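Vaginolysin (Gardnerella vaginalis, PDB 5IMY) probably binds cholesterol in host membranes and lyses cells as a secreted toxin of the cholesterol-dependent cytolysin family. Local coordinates at residues Asp121-His126 against His161-Arg166; Thr217-Ser222 against Ser343-Ile348; Ser130-Gln135 against Thr143-Gly148; Tyr261-Tyr266 against Ile333-Asn338. One frame throughout, in Å; residues are numbered along the deposited sequence.

Contact 1 of 4, residues Asp121-His126 against His161-Arg166; sequences DLPGFH and HHVAAR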
# COMPACT_ATOMS: atom_id res chain seq x y z
N ASP A 121 40.94 -11.18 28.64
CA ASP A 121 40.90 -9.72 28.57
C ASP A 121 40.30 -9.09 29.81
O ASP A 121 39.52 -8.13 29.71
CB ASP A 121 40.12 -9.31 27.32
CG ASP A 121 38.67 -9.73 27.37
OD1 ASP A 121 38.31 -10.56 28.23
OD2 ASP A 121 37.87 -9.23 26.55
N LEU A 122 40.64 -9.58 31.00
CA LEU A 122 40.07 -9.06 32.23
C LEU A 122 40.85 -7.83 32.71
O LEU A 122 42.07 -7.79 32.58
CB LEU A 122 40.06 -10.12 33.32
CG LEU A 122 39.01 -11.22 33.15
CD1 LEU A 122 39.29 -12.39 34.07
CD2 LEU A 122 37.62 -10.66 33.41
N PRO A 123 40.17 -6.83 33.27
CA PRO A 123 40.89 -5.63 33.72
C PRO A 123 41.75 -5.92 34.94
O PRO A 123 41.47 -6.83 35.73
CB PRO A 123 39.76 -4.65 34.06
CG PRO A 123 38.64 -5.52 34.47
CD PRO A 123 38.74 -6.77 33.62
N GLY A 124 42.80 -5.12 35.08
CA GLY A 124 43.85 -5.41 36.04
C GLY A 124 45.02 -6.04 35.32
O GLY A 124 45.33 -5.67 34.18
N PHE A 125 45.68 -7.00 35.97
CA PHE A 125 46.73 -7.78 35.33
C PHE A 125 47.92 -6.93 34.90
O PHE A 125 47.80 -5.71 34.74
CB PHE A 125 46.17 -8.52 34.10
CG PHE A 125 45.51 -9.83 34.42
CD1 PHE A 125 46.10 -10.73 35.30
CD2 PHE A 125 44.31 -10.17 33.83
CE1 PHE A 125 45.49 -11.93 35.59
CE2 PHE A 125 43.69 -11.38 34.11
CZ PHE A 125 44.29 -12.26 34.99
N HIS A 126 49.06 -7.58 34.70
CA HIS A 126 50.22 -6.97 34.08
C HIS A 126 50.58 -7.75 32.82
O HIS A 126 50.05 -8.84 32.57
CB HIS A 126 51.42 -6.92 35.04
CG HIS A 126 51.09 -6.39 36.40
ND1 HIS A 126 50.59 -7.18 37.41
CD2 HIS A 126 51.18 -5.14 36.91
CE1 HIS A 126 50.39 -6.45 38.49
NE2 HIS A 126 50.74 -5.21 38.21
N HIS A 161 38.38 -4.82 40.88
CA HIS A 161 37.67 -4.38 39.68
C HIS A 161 36.29 -5.01 39.59
O HIS A 161 36.12 -6.22 39.77
CB HIS A 161 38.49 -4.73 38.44
CG HIS A 161 39.86 -4.13 38.44
ND1 HIS A 161 40.86 -4.56 39.28
CD2 HIS A 161 40.41 -3.14 37.69
CE1 HIS A 161 41.96 -3.86 39.06
NE2 HIS A 161 41.71 -2.99 38.10
N HIS A 162 35.29 -4.17 39.30
CA HIS A 162 33.94 -4.62 38.99
C HIS A 162 33.74 -4.50 37.48
O HIS A 162 33.89 -3.41 36.92
CB HIS A 162 32.90 -3.80 39.74
CG HIS A 162 32.94 -3.98 41.23
ND1 HIS A 162 32.06 -3.36 42.08
CD2 HIS A 162 33.77 -4.71 42.01
CE1 HIS A 162 32.34 -3.70 43.33
NE2 HIS A 162 33.37 -4.52 43.31
N VAL A 163 33.42 -5.62 36.84
CA VAL A 163 33.38 -5.71 35.38
C VAL A 163 31.92 -5.79 34.94
O VAL A 163 31.17 -6.64 35.43
CB VAL A 163 34.18 -6.93 34.88
CG1 VAL A 163 33.97 -7.14 33.38
CG2 VAL A 163 35.64 -6.75 35.20
N ALA A 164 31.54 -4.92 34.02
CA ALA A 164 30.22 -4.94 33.42
C ALA A 164 30.28 -5.64 32.07
O ALA A 164 31.26 -5.49 31.33
CB ALA A 164 29.67 -3.52 33.25
N ALA A 165 29.24 -6.41 31.76
CA ALA A 165 29.22 -7.19 30.54
C ALA A 165 28.94 -6.30 29.33
O ALA A 165 28.06 -5.44 29.37
CB ALA A 165 28.16 -8.28 30.62
N ARG A 166 29.70 -6.52 28.26
CA ARG A 166 29.31 -6.00 26.96
C ARG A 166 28.11 -6.80 26.48
O ARG A 166 28.18 -8.03 26.37
CB ARG A 166 30.44 -6.10 25.95
CG ARG A 166 30.06 -5.59 24.56
CD ARG A 166 30.85 -6.29 23.48
NE ARG A 166 32.28 -6.13 23.68
CZ ARG A 166 32.94 -5.01 23.42
NH1 ARG A 166 32.29 -3.96 22.94
NH2 ARG A 166 34.25 -4.96 23.64
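P123 meets V163 by hydrocarbon alone: the ring carbon P123 CG lies 3.3 Å from V163 CG2, unusually close, so the exact spacing should be read with caution, and P123 CD lies 3.5 Å from the same methyl. V163 sends CG1 anti to its backbone N (chi1 172°), which swings CG2 beside that nitrogen and onto the proline. One residue on, the chain passes over a face of the H161 ring. G124 CA stands 4.2 Å from the H161 ring centroid, 29° off the normal, and makes a CH-pi contact; P123 O lies above the middle of that same face. P123 CB completes the overlap, 4.0 Å from H161 CD2. With CG turned beside the backbone N (chi1 -58°), the imidazole lies alongside the proline, the two running opposite ways. Behind this first shell stands W153 of helix 139-158. It touches the side chains of L122, H161 and V163, its ring meets that of F125, and its NE1 donates to P123 O, so the carbonyl under the imidazole is already engaged. No hydrogen bond joins the two loops directly, and their cohesion at this surface site rests on dispersion and CH-pi contact, W153 meeting both segments.

Contact 2 of 4, residues Thr217-Ser222 against Ser343-Ile348; sequences TYYTVS and SPAVPI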
# COMPACT_ATOMS: atom_id res chain seq x y z
N THR A 217 28.50 -10.70 27.74
CA THR A 217 29.88 -11.19 27.78
C THR A 217 30.63 -10.48 28.90
O THR A 217 30.76 -9.25 28.88
CB THR A 217 30.58 -10.96 26.44
OG1 THR A 217 29.87 -11.64 25.40
CG2 THR A 217 32.02 -11.46 26.48
N TYR A 218 31.12 -11.26 29.86
CA TYR A 218 31.97 -10.71 30.91
C TYR A 218 33.42 -10.59 30.45
O TYR A 218 34.07 -9.57 30.69
CB TYR A 218 31.90 -11.58 32.16
CG TYR A 218 30.51 -11.72 32.73
CD1 TYR A 218 29.70 -10.61 32.94
CD2 TYR A 218 30.00 -12.97 33.06
CE1 TYR A 218 28.43 -10.74 33.46
CE2 TYR A 218 28.73 -13.11 33.58
CZ TYR A 218 27.95 -12.00 33.78
OH TYR A 218 26.69 -12.15 34.30
N TYR A 219 33.93 -11.62 29.79
CA TYR A 219 35.31 -11.63 29.33
C TYR A 219 35.45 -12.62 28.19
O TYR A 219 34.57 -13.47 27.97
CB TYR A 219 36.28 -11.97 30.47
CG TYR A 219 35.93 -13.25 31.20
CD1 TYR A 219 36.35 -14.49 30.71
CD2 TYR A 219 35.20 -13.23 32.38
CE1 TYR A 219 36.04 -15.66 31.38
CE2 TYR A 219 34.88 -14.39 33.05
CZ TYR A 219 35.31 -15.61 32.55
OH TYR A 219 35.00 -16.77 33.21
N THR A 220 36.56 -12.51 27.48
CA THR A 220 36.84 -13.34 26.31
C THR A 220 38.21 -13.98 26.47
O THR A 220 39.18 -13.31 26.82
CB THR A 220 36.79 -12.50 25.03
OG1 THR A 220 35.46 -12.03 24.81
CG2 THR A 220 37.24 -13.32 23.82
N VAL A 221 38.27 -15.29 26.23
CA VAL A 221 39.53 -16.02 26.21
C VAL A 221 39.95 -16.16 24.76
O VAL A 221 39.21 -16.72 23.94
CB VAL A 221 39.40 -17.40 26.88
CG1 VAL A 221 40.72 -18.16 26.81
CG2 VAL A 221 38.94 -17.24 28.33
N SER A 222 41.13 -15.65 24.43
CA SER A 222 41.60 -15.56 23.06
C SER A 222 42.89 -16.33 22.88
O SER A 222 43.63 -16.61 23.84
CB SER A 222 41.81 -14.09 22.65
OG SER A 222 42.51 -14.00 21.43
N SER A 343 29.75 -16.68 40.17
CA SER A 343 29.00 -17.33 39.12
C SER A 343 29.92 -17.76 38.00
O SER A 343 31.03 -17.25 37.86
CB SER A 343 27.94 -16.38 38.58
OG SER A 343 27.48 -16.78 37.30
N PRO A 344 29.50 -18.71 37.16
CA PRO A 344 30.39 -19.10 36.06
C PRO A 344 30.56 -17.96 35.06
O PRO A 344 29.75 -17.03 35.17
CB PRO A 344 29.67 -20.30 35.46
CG PRO A 344 28.21 -20.12 35.86
CD PRO A 344 28.31 -19.58 37.24
N ALA A 345 31.49 -17.96 34.09
CA ALA A 345 32.37 -19.06 33.63
C ALA A 345 31.62 -20.08 32.79
O ALA A 345 31.98 -21.26 32.76
CB ALA A 345 33.10 -19.77 34.79
N VAL A 346 30.58 -19.63 32.10
CA VAL A 346 29.91 -20.42 31.07
C VAL A 346 30.32 -19.84 29.71
O VAL A 346 30.11 -18.64 29.47
CB VAL A 346 28.38 -20.40 31.22
CG1 VAL A 346 27.72 -21.09 30.03
CG2 VAL A 346 27.94 -21.08 32.49
N PRO A 347 30.91 -20.63 28.81
CA PRO A 347 31.07 -20.15 27.44
C PRO A 347 29.72 -20.00 26.76
O PRO A 347 28.84 -20.86 26.89
CB PRO A 347 31.93 -21.24 26.78
CG PRO A 347 31.70 -22.45 27.61
CD PRO A 347 31.49 -21.96 29.01
N ILE A 348 29.55 -18.90 26.03
CA ILE A 348 28.27 -18.59 25.40
C ILE A 348 28.44 -18.48 23.89
O ILE A 348 27.49 -18.72 23.13
CB ILE A 348 27.67 -17.29 25.97
CG1 ILE A 348 28.70 -16.15 25.91
CG2 ILE A 348 27.19 -17.51 27.40
CD1 ILE A 348 28.13 -14.79 26.31
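Y219 directs its hydroxyl at the chain of A345, with Y219 OH 3.5 Å from A345 CA and 3.9 Å from A345 CB. That oxygen is buried here without a hydrogen-bond partner in the model. The ring behind it lies nearly parallel to that of Y261. The two tyrosines contribute differently: Y218 approaches obliquely and more loosely, its CE2 4.4 Å from P344 O, while its own hydroxyl bonds to G336 O. A methyl-to-hydroxyl van der Waals contact is added by I348, whose CD1 comes within 3.7 Å of T217 OG1, the two side chains crossing obliquely. I348 carries CG1 between its backbone N and carbonyl carbon (chi1 52°), and from there the extended tail reaches the threonine. Hydrogen bonding on this side stays within 343-348: S343 OG donates to P344 O at 3.1 Å, but both residues are poorly ordered, so this bond and the turn around it, with a cis peptide before A345, are known less firmly. Y218 and Y219 both face Y261 on the adjacent strand 253-261, a classic beta bulge, which probably helps to present two consecutive tyrosines to the incoming chain beside the corner in strand 208-223. The backbone bonds of both tyrosines to Y261 lie outside the contact. Between the segments themselves no hydrogen bond forms: the I348 methyl, the T217 and Y219 hydroxyls and the A345 carbons meet by van der Waals contact, and of those hydroxyls Y219 OH is the one buried without a partner.

Contact 3 of 4, residues Ser130-Gln135 against Thr143-Gly148; sequences SAVTVQ and TSAVNG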
# COMPACT_ATOMS: atom_id res chain seq x y z
N SER A 130 48.11 -12.06 32.28
CA SER A 130 46.79 -12.47 31.81
C SER A 130 46.83 -13.64 30.83
O SER A 130 45.78 -14.01 30.29
CB SER A 130 46.08 -11.28 31.15
OG SER A 130 46.58 -11.06 29.84
N ALA A 131 48.00 -14.22 30.59
CA ALA A 131 48.13 -15.32 29.65
C ALA A 131 48.64 -16.57 30.35
O ALA A 131 49.28 -16.49 31.41
CB ALA A 131 49.07 -14.95 28.49
N VAL A 132 48.35 -17.72 29.76
CA VAL A 132 48.83 -19.00 30.25
C VAL A 132 49.07 -19.91 29.05
O VAL A 132 48.32 -19.87 28.07
CB VAL A 132 47.83 -19.65 31.24
CG1 VAL A 132 46.44 -19.71 30.63
CG2 VAL A 132 48.30 -21.05 31.64
N THR A 133 50.11 -20.72 29.14
CA THR A 133 50.42 -21.69 28.11
C THR A 133 49.80 -23.03 28.47
O THR A 133 49.80 -23.43 29.64
CB THR A 133 51.94 -21.83 27.94
OG1 THR A 133 52.47 -20.62 27.40
CG2 THR A 133 52.29 -22.99 27.01
N VAL A 134 49.28 -23.72 27.46
CA VAL A 134 48.70 -25.05 27.63
C VAL A 134 49.52 -26.02 26.78
O VAL A 134 49.56 -25.90 25.55
CB VAL A 134 47.22 -25.09 27.22
CG1 VAL A 134 46.64 -26.47 27.48
CG2 VAL A 134 46.43 -24.02 27.96
N GLN A 135 50.18 -26.97 27.45
CA GLN A 135 50.94 -28.00 26.75
C GLN A 135 49.97 -29.04 26.20
O GLN A 135 49.28 -29.71 26.97
CB GLN A 135 51.94 -28.67 27.70
CG GLN A 135 52.64 -27.74 28.69
CD GLN A 135 53.68 -26.86 28.03
OE1 GLN A 135 54.22 -27.19 26.98
NE2 GLN A 135 53.97 -25.73 28.66
N THR A 143 40.04 -26.00 29.41
CA THR A 143 39.05 -25.58 30.41
C THR A 143 39.72 -25.36 31.76
O THR A 143 39.51 -24.33 32.41
CB THR A 143 37.93 -26.61 30.51
OG1 THR A 143 37.22 -26.68 29.27
CG2 THR A 143 36.95 -26.23 31.63
N SER A 144 40.52 -26.33 32.20
CA SER A 144 41.23 -26.18 33.47
C SER A 144 42.15 -24.96 33.43
O SER A 144 42.25 -24.23 34.42
CB SER A 144 42.03 -27.45 33.77
OG SER A 144 43.22 -27.15 34.47
N ALA A 145 42.82 -24.73 32.30
CA ALA A 145 43.67 -23.55 32.18
C ALA A 145 42.85 -22.27 32.32
O ALA A 145 43.26 -21.33 33.01
CB ALA A 145 44.41 -23.57 30.85
N VAL A 146 41.68 -22.21 31.67
CA VAL A 146 40.81 -21.04 31.81
C VAL A 146 40.38 -20.88 33.26
O VAL A 146 40.53 -19.82 33.86
CB VAL A 146 39.60 -21.16 30.86
CG1 VAL A 146 38.51 -20.17 31.24
CG2 VAL A 146 40.04 -20.94 29.43
N ASN A 147 39.82 -21.95 33.84
CA ASN A 147 39.37 -21.89 35.23
C ASN A 147 40.50 -21.50 36.18
O ASN A 147 40.22 -21.02 37.28
CB ASN A 147 38.78 -23.24 35.64
CG ASN A 147 37.51 -23.58 34.89
OD1 ASN A 147 36.90 -22.71 34.26
ND2 ASN A 147 37.09 -24.84 34.95
N GLY A 148 41.76 -21.70 35.78
CA GLY A 148 42.87 -21.30 36.62
C GLY A 148 43.20 -19.83 36.51
O GLY A 148 43.70 -19.23 37.47
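V134 overlaps A145 with one methyl: V134 CG2 lies 3.6 Å from A145 CB, the closest approach between strand and helix in this pair of segments. A chi1 of -176° is what gives CG2, and not CG1, to the alanine. Two residues back on the same face of the strand, V132 adds a second, lighter touch. Its CG1 is 4.4 Å from A145 CB and 4.3 Å from A145 O, so the alanine is met by both valines, one on its methyl and the other near its carbonyl as well. The small side chain of A145 goes with a close approach of the backbones, V134 CA and A145 CA being 6.9 Å apart. T133, between the valines, points away from the helix. The strand is held by strand 116-120, its antiparallel neighbour, through backbone bonds of V132 with L118 and V134 with I116. V132 also reaches L149, and V134 reaches S141, which extends the overlap along helix 139-158 in both directions. Within the helix, N147 N donates to T143 O at 2.8 Å, and the side-chain hydroxyl of T143 bonds to K139 O. This is a helix laid on one face of an antiparallel sheet, the strand and helix being joined by a short connection. The helix is bonded within itself and the strand to its neighbour 116-120, whereas the seam between them is chiefly methyl against methyl, and depends on shape and dispersion without directional polar bonds.

Contact 4 of 4, residues Tyr261-Tyr266 against Ile333-Asn338; sequences YGRSMY and IQEGAN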
# COMPACT_ATOMS: atom_id res chain seq x y z
N TYR A 261 32.76 -15.64 27.31
CA TYR A 261 32.20 -16.21 28.52
C TYR A 261 31.22 -15.23 29.14
O TYR A 261 31.48 -14.02 29.16
CB TYR A 261 33.29 -16.58 29.53
CG TYR A 261 34.14 -17.75 29.10
CD1 TYR A 261 33.92 -19.02 29.63
CD2 TYR A 261 35.15 -17.60 28.17
CE1 TYR A 261 34.69 -20.10 29.25
CE2 TYR A 261 35.93 -18.67 27.77
CZ TYR A 261 35.70 -19.92 28.31
OH TYR A 261 36.47 -20.99 27.93
N GLY A 262 30.11 -15.74 29.64
CA GLY A 262 29.14 -14.90 30.31
C GLY A 262 27.77 -15.53 30.46
O GLY A 262 27.64 -16.64 30.98
N ARG A 263 26.74 -14.82 30.01
CA ARG A 263 25.36 -15.21 30.24
C ARG A 263 24.58 -15.05 28.94
O ARG A 263 24.67 -14.01 28.29
CB ARG A 263 24.75 -14.35 31.35
CG ARG A 263 23.55 -14.96 32.05
CD ARG A 263 23.37 -14.33 33.42
NE ARG A 263 22.01 -14.48 33.94
CZ ARG A 263 21.01 -13.64 33.68
NH1 ARG A 263 21.20 -12.58 32.90
NH2 ARG A 263 19.81 -13.87 34.20
N SER A 264 23.83 -16.09 28.58
CA SER A 264 23.09 -16.12 27.32
C SER A 264 21.66 -16.59 27.58
O SER A 264 21.44 -17.49 28.39
CB SER A 264 23.77 -17.05 26.31
OG SER A 264 22.92 -17.30 25.20
N MET A 265 20.71 -15.97 26.89
CA MET A 265 19.31 -16.37 27.03
C MET A 265 18.54 -16.00 25.77
O MET A 265 18.91 -15.08 25.04
CB MET A 265 18.66 -15.72 28.25
CG MET A 265 18.63 -14.21 28.22
SD MET A 265 17.63 -13.53 29.56
CE MET A 265 17.62 -11.80 29.10
N TYR A 266 17.46 -16.74 25.53
CA TYR A 266 16.52 -16.47 24.46
C TYR A 266 15.21 -15.96 25.05
O TYR A 266 14.72 -16.50 26.04
CB TYR A 266 16.26 -17.73 23.63
CG TYR A 266 17.31 -17.99 22.57
CD1 TYR A 266 17.16 -17.49 21.28
CD2 TYR A 266 18.44 -18.73 22.86
CE1 TYR A 266 18.11 -17.73 20.31
CE2 TYR A 266 19.40 -18.97 21.89
CZ TYR A 266 19.23 -18.47 20.62
OH TYR A 266 20.17 -18.70 19.65
N ILE A 333 18.03 -8.97 32.92
CA ILE A 333 19.19 -8.27 32.37
C ILE A 333 20.10 -7.80 33.50
O ILE A 333 21.30 -8.10 33.52
CB ILE A 333 18.74 -7.10 31.49
CG1 ILE A 333 17.82 -7.57 30.36
CG2 ILE A 333 19.95 -6.36 30.92
CD1 ILE A 333 18.34 -8.75 29.57
N GLN A 334 19.54 -7.06 34.45
CA GLN A 334 20.35 -6.43 35.49
C GLN A 334 20.91 -7.42 36.49
O GLN A 334 21.80 -7.05 37.26
CB GLN A 334 19.51 -5.37 36.22
CG GLN A 334 20.30 -4.13 36.61
CD GLN A 334 20.86 -3.40 35.40
OE1 GLN A 334 20.31 -3.47 34.30
NE2 GLN A 334 21.98 -2.71 35.59
N GLU A 335 20.43 -8.67 36.50
CA GLU A 335 21.02 -9.68 37.37
C GLU A 335 22.37 -10.14 36.83
O GLU A 335 23.25 -10.53 37.61
CB GLU A 335 20.07 -10.86 37.53
CG GLU A 335 20.71 -12.15 38.07
CD GLU A 335 19.92 -12.77 39.20
OE1 GLU A 335 19.46 -12.02 40.09
OE2 GLU A 335 19.78 -14.01 39.22
N GLY A 336 22.56 -10.11 35.51
CA GLY A 336 23.80 -10.57 34.91
C GLY A 336 24.62 -9.46 34.29
O GLY A 336 25.44 -9.71 33.41
N ALA A 337 24.40 -8.23 34.74
CA ALA A 337 25.19 -7.11 34.23
C ALA A 337 26.63 -7.15 34.72
O ALA A 337 27.50 -6.58 34.07
CB ALA A 337 24.54 -5.78 34.65
N ASN A 338 26.89 -7.81 35.84
CA ASN A 338 28.21 -7.84 36.44
C ASN A 338 28.52 -9.26 36.90
O ASN A 338 27.63 -10.11 37.00
CB ASN A 338 28.32 -6.88 37.63
CG ASN A 338 27.24 -5.82 37.62
OD1 ASN A 338 26.12 -6.04 38.09
ND2 ASN A 338 27.57 -4.65 37.09
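Beside the corner at G262, where the bent sheet passes into strand 263-271, R263 lays its guanidinium against the chain that leaves helix 326-335. G336 N sits over one face of the group, 3.8 Å from R263 NH1, and G336 CA lies 4.1 Å from R263 CD. This is overlap, not a hydrogen bond; G336 N donates to I333 O at 3.1 Å. An extended chain from CG to NE carries the guanidinium there. Its NH1 donates to L332 O in the last turn of the helix, where the helix end would probably favour the positive charge, and makes a weak bond to Q216 OE1. A bent, largely antiparallel sheet flanked by helices is the hallmark of the MACPF/CDC fold (membrane attack complex-perforin/cholesterol-dependent cytolysin), and here a helix end leans on it. E335 borders the arginine obliquely, its CG 4.3 Å from R263 NH2. E335 OE2 remains 5.0 Å from R263 NH2, where a weak attraction is possible, though no salt bridge forms. Further along, the tails of M265 and I333 cross at about a right angle, but the modelled distance between their end methyls is too short to trust.

The four contacts lie on the same side of the chain's centre, within the cytolysin region, and are ordered as two nested pairs: contact 3 inside the loop closed by contact 1, then contact 4 inside that of contact 2. Contacts 2 and 4 are nearest, centres about 10 Å apart, on neighbouring strands 208-223 and 263-271 of one sheet; contacts 3 and 4 are about 24 Å apart. Contact 1 is tied to contact 2 by D121 OD1 with T220 N, and to contact 4 by A165 N with A337 O. V146 on helix 139-158 touches both V221 and Y261. Distant loops and helices are therefore gathered around one bent sheet.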